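Local coordinates for putative fructose-bisphosphate aldolase (Coccidioides immitis, PDB 3PM6), which belongs to the class II fructose-bisphosphate aldolase family of TIM barrels and carries a zinc ion held by three histidines, at residues 148-151 against 152-156; 193-196 against 197-201; 231-234 against 235-238. One frame throughout, in Å; residues are numbered along the deposited sequence.

How the interactions relate
Three local contacts, taken in chain order, illustrate how side chains and backbone meet in the segments that follow strands of a TIM barrel. Interaction 1 turns the chain just after strand 146-149 and leads it past the metal. Interaction 2 folds back the loop between strand 187-188 and helix 208-218 and supplies a zinc ligand. Interaction 3 starts helix 234-242, after strand 223-226. The contacts come in series, none nested in or crossing another, yet space joins what sequence separates. E155 O lies 3.0 Å from H196 N, a probable hydrogen bond between interactions 1 and 2, and Y199 packs on P231 and F232 of interaction 3. Interactions 1 and 3 do not touch.

Interaction 1 (148-151 against 152-156); sequences EAEP and GRIEG
A carboxylate-to-backbone contact round a turn joins E150 to I154, just where the chain leaves barrel strand 146-149, in a buried setting. The side chain of E150 reaches forward along its own chain: CG stands anti to the backbone N (chi1 -175°), the rest is extended, and OE2 arrives at the I154 amide. The bond from I154 N to E150 OE2 is 2.8 Å long and nearly straight, at 170°, but it meets the oxygen on its anti side, 31° out of the carboxylate plane. I154 lays its CG1 branch across the same carboxylate, CG1 lying 3.6 Å from E150 OE2, so the acid has an amide and an aliphatic flank together. Beneath this reach the backbone bends sharply at P151, where G152 N makes a weak bond of 2.8 Å to E150 O, itself also held by N129 ND2. R153 points away, its guanidinium bonded to the carbonyls of S122, E168 and F124. The I154 side chain also touches H196 and lies about 6 Å from the zinc ion. The tight bend is an inverse gamma turn centred on P151, here at the end of a TIM-barrel strand beside the metal site.

Interaction 2 (193-196 against 197-201); sequences GNVH and GNYGP. With ZN (zinc ion), chain S.
Y199 lays its ring back over V195, ring face against the valine branch point, hydroxyl against the valine amide. With CG anti to its own carbonyl carbon (chi1 -76°), the tyrosine reaches back along the preceding chain. V195 CB sits over one face of the Y199 ring, 4.1 Å from its centroid and displaced toward the rim, a CH-pi contact. Beyond the ring, V195 N gives its hydrogen to Y199 OH at 3.0 Å and 156°. The N194 backbone comes to the ring edge, N194 CA lying 3.4 Å from Y199 OH. That hydroxyl is also hydrogen-bonded to G228 O, which ties the loop to the segment after the next barrel strand. The chain between V195 and Y199 reverses through G197, whose positive phi suits glycine, and a water bridges V195 O and G197 O. Next comes an Asx turn: N198 OD1 accepts from G200 N at 3.0 Å, in the carbonyl plane and on a lone pair. H196, at the bend, turns its CB away from this packing and sends its imidazole to the metal, NE2 binding the zinc ion at 2.2 Å. H91 and H227 are the other two histidines of the site, and the H91 ring meets that of H196 at about a right angle. N194 ND2 is hydrogen-bonded to H227 O, the backbone oxygen of that second zinc ligand.

Interaction 3 (231-234 against 235-238); sequences PFTK and EIFE
The hydroxyl of T233 is swung between its backbone N and carbonyl carbon (chi1 58°), which points OG1 at the amide of I236, while F232 sets its ring anti to its own carbonyl carbon (chi1 -73°) and brings the ring face against I236. The hydroxyl accepts from I236 N in a weak capping bond, 3.3 Å from I236 N to T233 OG1. T233 O takes the F237 amide in a shorter, nearly straight bond, F237 N to T233 O being 3.0 Å, and E238 N continues the helical pattern on K234 O. The apolar side chains pack as well. I236 CG2 rests over one face of the F232 ring, 3.9 Å from its centroid, and F232 CB in turn covers a face of the F237 ring at 3.8 Å from that centroid. These are two CH-pi contacts in succession, with the ring planes oblique at 59°. Both phenylalanines also touch L226, which seats them against barrel strand 223-226. Farther along the helix, K234 bends its chain toward E238 one turn on, the salt bridge running 2.9 Å from K234 NZ to E238 OE2. K234 NZ also forms a salt bridge to D294 OD1, and its charge probably eases the closeness of the E238 and D294 carboxylates. The arrangement is a hydrophobic staple, F232 (N') to F237 (N4), beside a threonine N-cap, at the start of helix 234-242 after a TIM-barrel strand.

Interaction 1 (148-151 against 152-156)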
loop_
_atom_site.group_PDB
_atom_site.type_symbol
_atom_site.label_atom_id
_atom_site.label_comp_id
_atom_site.label_asym_id
_atom_site.label_seq_id
_atom_site.Cartn_x
_atom_site.Cartn_y
_atom_site.Cartn_z
ATOM N N GLU A 148 -5.780 -23.407 -2.382
ATOM C CA GLU A 148 -5.870 -24.027 -1.060
ATOM C C GLU A 148 -7.348 -24.158 -0.835
ATOM O O GLU A 148 -8.092 -23.273 -1.231
ATOM C CB GLU A 148 -5.256 -23.098 -0.015
ATOM C CG GLU A 148 -5.435 -23.506 1.444
ATOM C CD GLU A 148 -4.797 -22.500 2.403
ATOM O OE1 GLU A 148 -3.689 -21.982 2.102
ATOM O OE2 GLU A 148 -5.410 -22.212 3.455
ATOM N N ALA A 149 -7.765 -25.243 -0.192
ATOM C CA ALA A 149 -9.146 -25.459 0.157
ATOM C C ALA A 149 -9.250 -25.979 1.574
ATOM O O ALA A 149 -8.248 -26.397 2.168
ATOM C CB ALA A 149 -9.793 -26.427 -0.825
ATOM N N GLU A 150 -10.455 -25.888 2.124
ATOM C CA GLU A 150 -10.716 -26.302 3.511
ATOM C C GLU A 150 -11.676 -27.489 3.594
ATOM O O GLU A 150 -12.911 -27.329 3.502
ATOM C CB GLU A 150 -11.293 -25.137 4.305
ATOM C CG GLU A 150 -11.495 -25.424 5.788
ATOM C CD GLU A 150 -11.834 -24.141 6.564
ATOM O OE1 GLU A 150 -11.163 -23.116 6.366
ATOM O OE2 GLU A 150 -12.748 -24.170 7.389
ATOM N N PRO A 151 -11.132 -28.688 3.824
ATOM C CA PRO A 151 -11.988 -29.887 3.869
ATOM C C PRO A 151 -12.612 -30.014 5.241
ATOM O O PRO A 151 -12.394 -31.012 5.939
ATOM C CB PRO A 151 -10.996 -31.025 3.636
ATOM C CG PRO A 151 -9.694 -30.505 4.120
ATOM C CD PRO A 151 -9.727 -29.001 4.109
ATOM N N GLY A 152 -13.391 -29.014 5.629
ATOM C CA GLY A 152 -14.050 -29.049 6.945
ATOM C C GLY A 152 -14.568 -27.663 7.199
ATOM O O GLY A 152 -14.739 -26.914 6.242
ATOM N N ARG A 153 -14.835 -27.329 8.458
ATOM C CA ARG A 153 -15.244 -25.973 8.834
ATOM C C ARG A 153 -14.618 -25.544 10.162
ATOM O O ARG A 153 -15.045 -25.985 11.235
ATOM C CB ARG A 153 -16.766 -25.847 8.932
ATOM C CG ARG A 153 -17.231 -24.378 8.982
ATOM C CD ARG A 153 -18.752 -24.321 9.122
ATOM N NE ARG A 153 -19.347 -24.926 7.930
ATOM C CZ ARG A 153 -20.401 -25.739 7.933
ATOM N NH1 ARG A 153 -21.008 -26.073 9.081
ATOM N NH2 ARG A 153 -20.853 -26.210 6.772
ATOM N N ILE A 154 -13.596 -24.694 10.049
ATOM C CA ILE A 154 -13.032 -23.965 11.159
ATOM C C ILE A 154 -14.042 -22.915 11.609
ATOM O O ILE A 154 -14.641 -22.187 10.786
ATOM C CB ILE A 154 -11.630 -23.347 10.772
ATOM C CG1 ILE A 154 -10.660 -24.467 10.366
ATOM C CG2 ILE A 154 -11.034 -22.585 11.958
ATOM C CD1 ILE A 154 -9.406 -23.992 9.611
ATOM N N GLU A 155 -14.265 -22.845 12.916
ATOM C CA GLU A 155 -15.198 -21.876 13.465
ATOM C C GLU A 155 -14.530 -20.550 13.763
ATOM O O GLU A 155 -13.322 -20.472 13.949
ATOM C CB GLU A 155 -15.826 -22.431 14.745
ATOM C CG GLU A 155 -16.726 -23.637 14.480
ATOM C CD GLU A 155 -17.428 -24.127 15.738
ATOM O OE1 GLU A 155 -16.888 -25.049 16.384
ATOM O OE2 GLU A 155 -18.510 -23.586 16.072
ATOM N N GLY A 156 -15.326 -19.501 13.840
ATOM C CA GLY A 156 -14.806 -18.199 14.298
ATOM C C GLY A 156 -14.680 -17.197 13.155
ATOM O O GLY A 156 -14.844 -17.532 11.981
HETATM O O HOH W 1 -14.840 -21.490 7.951
#

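Interaction 2 (193-196 against 197-201)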
loop_
_atom_site.group_PDB
_atom_site.type_symbol
_atom_site.label_atom_id
_atom_site.label_comp_id
_atom_site.label_asym_id
_atom_site.label_seq_id
_atom_site.Cartn_x
_atom_site.Cartn_y
_atom_site.Cartn_z
ATOM N N GLY A 193 -9.363 -28.857 15.493
ATOM C CA GLY A 193 -9.442 -28.255 16.836
ATOM C C GLY A 193 -9.013 -26.790 16.859
ATOM O O GLY A 193 -9.310 -26.049 17.810
ATOM N N ASN A 194 -8.312 -26.365 15.813
ATOM C CA ASN A 194 -7.994 -24.955 15.645
ATOM C C ASN A 194 -9.265 -24.106 15.399
ATOM O O ASN A 194 -10.312 -24.632 14.991
ATOM C CB ASN A 194 -6.936 -24.732 14.565
ATOM C CG ASN A 194 -7.269 -25.413 13.255
ATOM O OD1 ASN A 194 -8.009 -26.401 13.211
ATOM N ND2 ASN A 194 -6.697 -24.903 12.175
ATOM N N VAL A 195 -9.160 -22.815 15.708
ATOM C CA VAL A 195 -10.293 -21.880 15.731
ATOM C C VAL A 195 -9.720 -20.545 15.268
ATOM O O VAL A 195 -8.572 -20.160 15.621
ATOM C CB VAL A 195 -10.881 -21.740 17.193
ATOM C CG1 VAL A 195 -11.646 -20.487 17.369
ATOM C CG2 VAL A 195 -11.780 -22.872 17.555
ATOM N N HIS A 196 -10.473 -19.842 14.433
ATOM C CA HIS A 196 -10.161 -18.442 14.146
ATOM C C HIS A 196 -10.560 -17.579 15.332
ATOM O O HIS A 196 -11.594 -17.817 15.946
ATOM C CB HIS A 196 -10.908 -17.970 12.894
ATOM C CG HIS A 196 -10.360 -18.523 11.621
ATOM N ND1 HIS A 196 -11.143 -19.184 10.696
ATOM C CD2 HIS A 196 -9.101 -18.524 11.120
ATOM C CE1 HIS A 196 -10.394 -19.540 9.668
ATOM N NE2 HIS A 196 -9.152 -19.160 9.903
ATOM N N GLY A 197 -9.764 -16.546 15.612
ATOM C CA GLY A 197 -10.005 -15.650 16.753
ATOM C C GLY A 197 -9.651 -16.227 18.120
ATOM O O GLY A 197 -8.852 -17.136 18.238
ATOM N N ASN A 198 -10.261 -15.686 19.153
ATOM C CA ASN A 198 -9.883 -15.978 20.544
ATOM C C ASN A 198 -10.400 -17.359 20.930
ATOM O O ASN A 198 -11.584 -17.634 20.770
ATOM C CB ASN A 198 -10.468 -14.892 21.441
ATOM C CG ASN A 198 -9.753 -14.764 22.799
ATOM O OD1 ASN A 198 -9.737 -15.695 23.626
ATOM N ND2 ASN A 198 -9.212 -13.577 23.050
ATOM N N TYR A 199 -9.494 -18.234 21.380
ATOM C CA TYR A 199 -9.847 -19.583 21.869
ATOM C C TYR A 199 -10.719 -19.573 23.132
ATOM O O TYR A 199 -11.508 -20.505 23.369
ATOM C CB TYR A 199 -8.581 -20.426 22.090
ATOM C CG TYR A 199 -8.004 -20.919 20.779
ATOM C CD1 TYR A 199 -8.200 -22.237 20.361
ATOM C CD2 TYR A 199 -7.304 -20.060 19.940
ATOM C CE1 TYR A 199 -7.720 -22.673 19.127
ATOM C CE2 TYR A 199 -6.820 -20.476 18.719
ATOM C CZ TYR A 199 -7.043 -21.791 18.306
ATOM O OH TYR A 199 -6.536 -22.225 17.098
ATOM N N GLY A 200 -10.567 -18.537 23.953
ATOM C CA GLY A 200 -11.283 -18.461 25.235
ATOM C C GLY A 200 -10.734 -19.406 26.300
ATOM O O GLY A 200 -9.676 -20.025 26.095
ATOM N N PRO A 201 -11.458 -19.538 27.439
ATOM C CA PRO A 201 -10.964 -20.223 28.654
ATOM C C PRO A 201 -10.599 -21.696 28.456
ATOM O O PRO A 201 -9.793 -22.214 29.226
ATOM C CB PRO A 201 -12.143 -20.096 29.665
ATOM C CG PRO A 201 -13.371 -19.750 28.828
ATOM C CD PRO A 201 -12.821 -18.990 27.629
HETATM ZN ZN ZN S . -7.532 -18.682 8.498
HETATM O O HOH W 2 -6.986 -17.788 16.478
#

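Interaction 3 (231-234 against 235-238)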
loop_
_atom_site.group_PDB
_atom_site.type_symbol
_atom_site.label_atom_id
_atom_site.label_comp_id
_atom_site.label_asym_id
_atom_site.label_seq_id
_atom_site.Cartn_x
_atom_site.Cartn_y
_atom_site.Cartn_z
ATOM N N PRO A 231 -2.183 -17.474 18.705
ATOM C CA PRO A 231 -1.688 -17.623 20.074
ATOM C C PRO A 231 -0.798 -18.863 20.251
ATOM O O PRO A 231 -0.540 -19.238 21.389
ATOM C CB PRO A 231 -2.987 -17.839 20.878
ATOM C CG PRO A 231 -3.860 -18.620 19.912
ATOM C CD PRO A 231 -3.489 -18.151 18.523
ATOM N N PHE A 232 -0.345 -19.488 19.149
ATOM C CA PHE A 232 0.429 -20.735 19.246
ATOM C C PHE A 232 1.869 -20.477 19.758
ATOM O O PHE A 232 2.439 -19.371 19.630
ATOM C CB PHE A 232 0.445 -21.521 17.908
ATOM C CG PHE A 232 -0.872 -22.194 17.554
ATOM C CD1 PHE A 232 -2.021 -21.983 18.306
ATOM C CD2 PHE A 232 -0.961 -23.033 16.448
ATOM C CE1 PHE A 232 -3.236 -22.626 17.995
ATOM C CE2 PHE A 232 -2.189 -23.659 16.092
ATOM C CZ PHE A 232 -3.329 -23.439 16.860
ATOM N N THR A 233 2.444 -21.516 20.345
ATOM C CA THR A 233 3.771 -21.444 20.960
ATOM C C THR A 233 4.686 -22.228 20.019
ATOM O O THR A 233 4.209 -22.905 19.127
ATOM C CB THR A 233 3.778 -22.121 22.376
ATOM O OG1 THR A 233 3.367 -23.479 22.235
ATOM C CG2 THR A 233 2.839 -21.434 23.357
ATOM N N LYS A 234 5.988 -22.140 20.217
ATOM C CA LYS A 234 6.919 -22.907 19.427
ATOM C C LYS A 234 6.621 -24.405 19.511
ATOM O O LYS A 234 6.689 -25.128 18.511
ATOM C CB LYS A 234 8.365 -22.669 19.914
ATOM C CG LYS A 234 9.345 -23.783 19.387
ATOM C CD LYS A 234 10.654 -23.177 18.904
ATOM C CE LYS A 234 11.394 -24.097 17.948
ATOM N NZ LYS A 234 11.653 -23.347 16.673
ATOM N N GLU A 235 6.350 -24.884 20.715
ATOM C CA GLU A 235 6.173 -26.325 20.921
ATOM C C GLU A 235 4.935 -26.825 20.147
ATOM O O GLU A 235 4.966 -27.900 19.542
ATOM C CB GLU A 235 6.098 -26.639 22.426
ATOM C CG GLU A 235 7.468 -26.462 23.172
ATOM C CD GLU A 235 7.744 -25.052 23.714
ATOM O OE1 GLU A 235 7.110 -24.066 23.275
ATOM O OE2 GLU A 235 8.620 -24.928 24.609
ATOM N N ILE A 236 3.870 -26.023 20.135
ATOM C CA ILE A 236 2.680 -26.330 19.307
ATOM C C ILE A 236 3.005 -26.333 17.797
ATOM O O ILE A 236 2.617 -27.248 17.068
ATOM C CB ILE A 236 1.518 -25.368 19.584
ATOM C CG1 ILE A 236 0.992 -25.603 20.991
ATOM C CG2 ILE A 236 0.398 -25.533 18.504
ATOM C CD1 ILE A 236 -0.015 -24.506 21.470
ATOM N N PHE A 237 3.738 -25.318 17.355
ATOM C CA PHE A 237 4.200 -25.265 15.983
ATOM C C PHE A 237 5.006 -26.502 15.621
ATOM O O PHE A 237 4.727 -27.131 14.590
ATOM C CB PHE A 237 4.993 -23.982 15.706
ATOM C CG PHE A 237 4.144 -22.703 15.647
ATOM C CD1 PHE A 237 3.062 -22.572 14.728
ATOM C CD2 PHE A 237 4.478 -21.601 16.447
ATOM C CE1 PHE A 237 2.303 -21.370 14.644
ATOM C CE2 PHE A 237 3.716 -20.389 16.382
ATOM C CZ PHE A 237 2.617 -20.285 15.470
ATOM N N GLU A 238 5.963 -26.877 16.474
ATOM C CA GLU A 238 6.793 -28.055 16.222
ATOM C C GLU A 238 5.915 -29.305 16.039
ATOM O O GLU A 238 6.111 -30.057 15.104
ATOM C CB GLU A 238 7.866 -28.282 17.320
ATOM C CG GLU A 238 9.024 -27.231 17.412
ATOM C CD GLU A 238 9.681 -26.903 16.045
ATOM O OE1 GLU A 238 9.657 -27.767 15.126
ATOM O OE2 GLU A 238 10.223 -25.771 15.877
#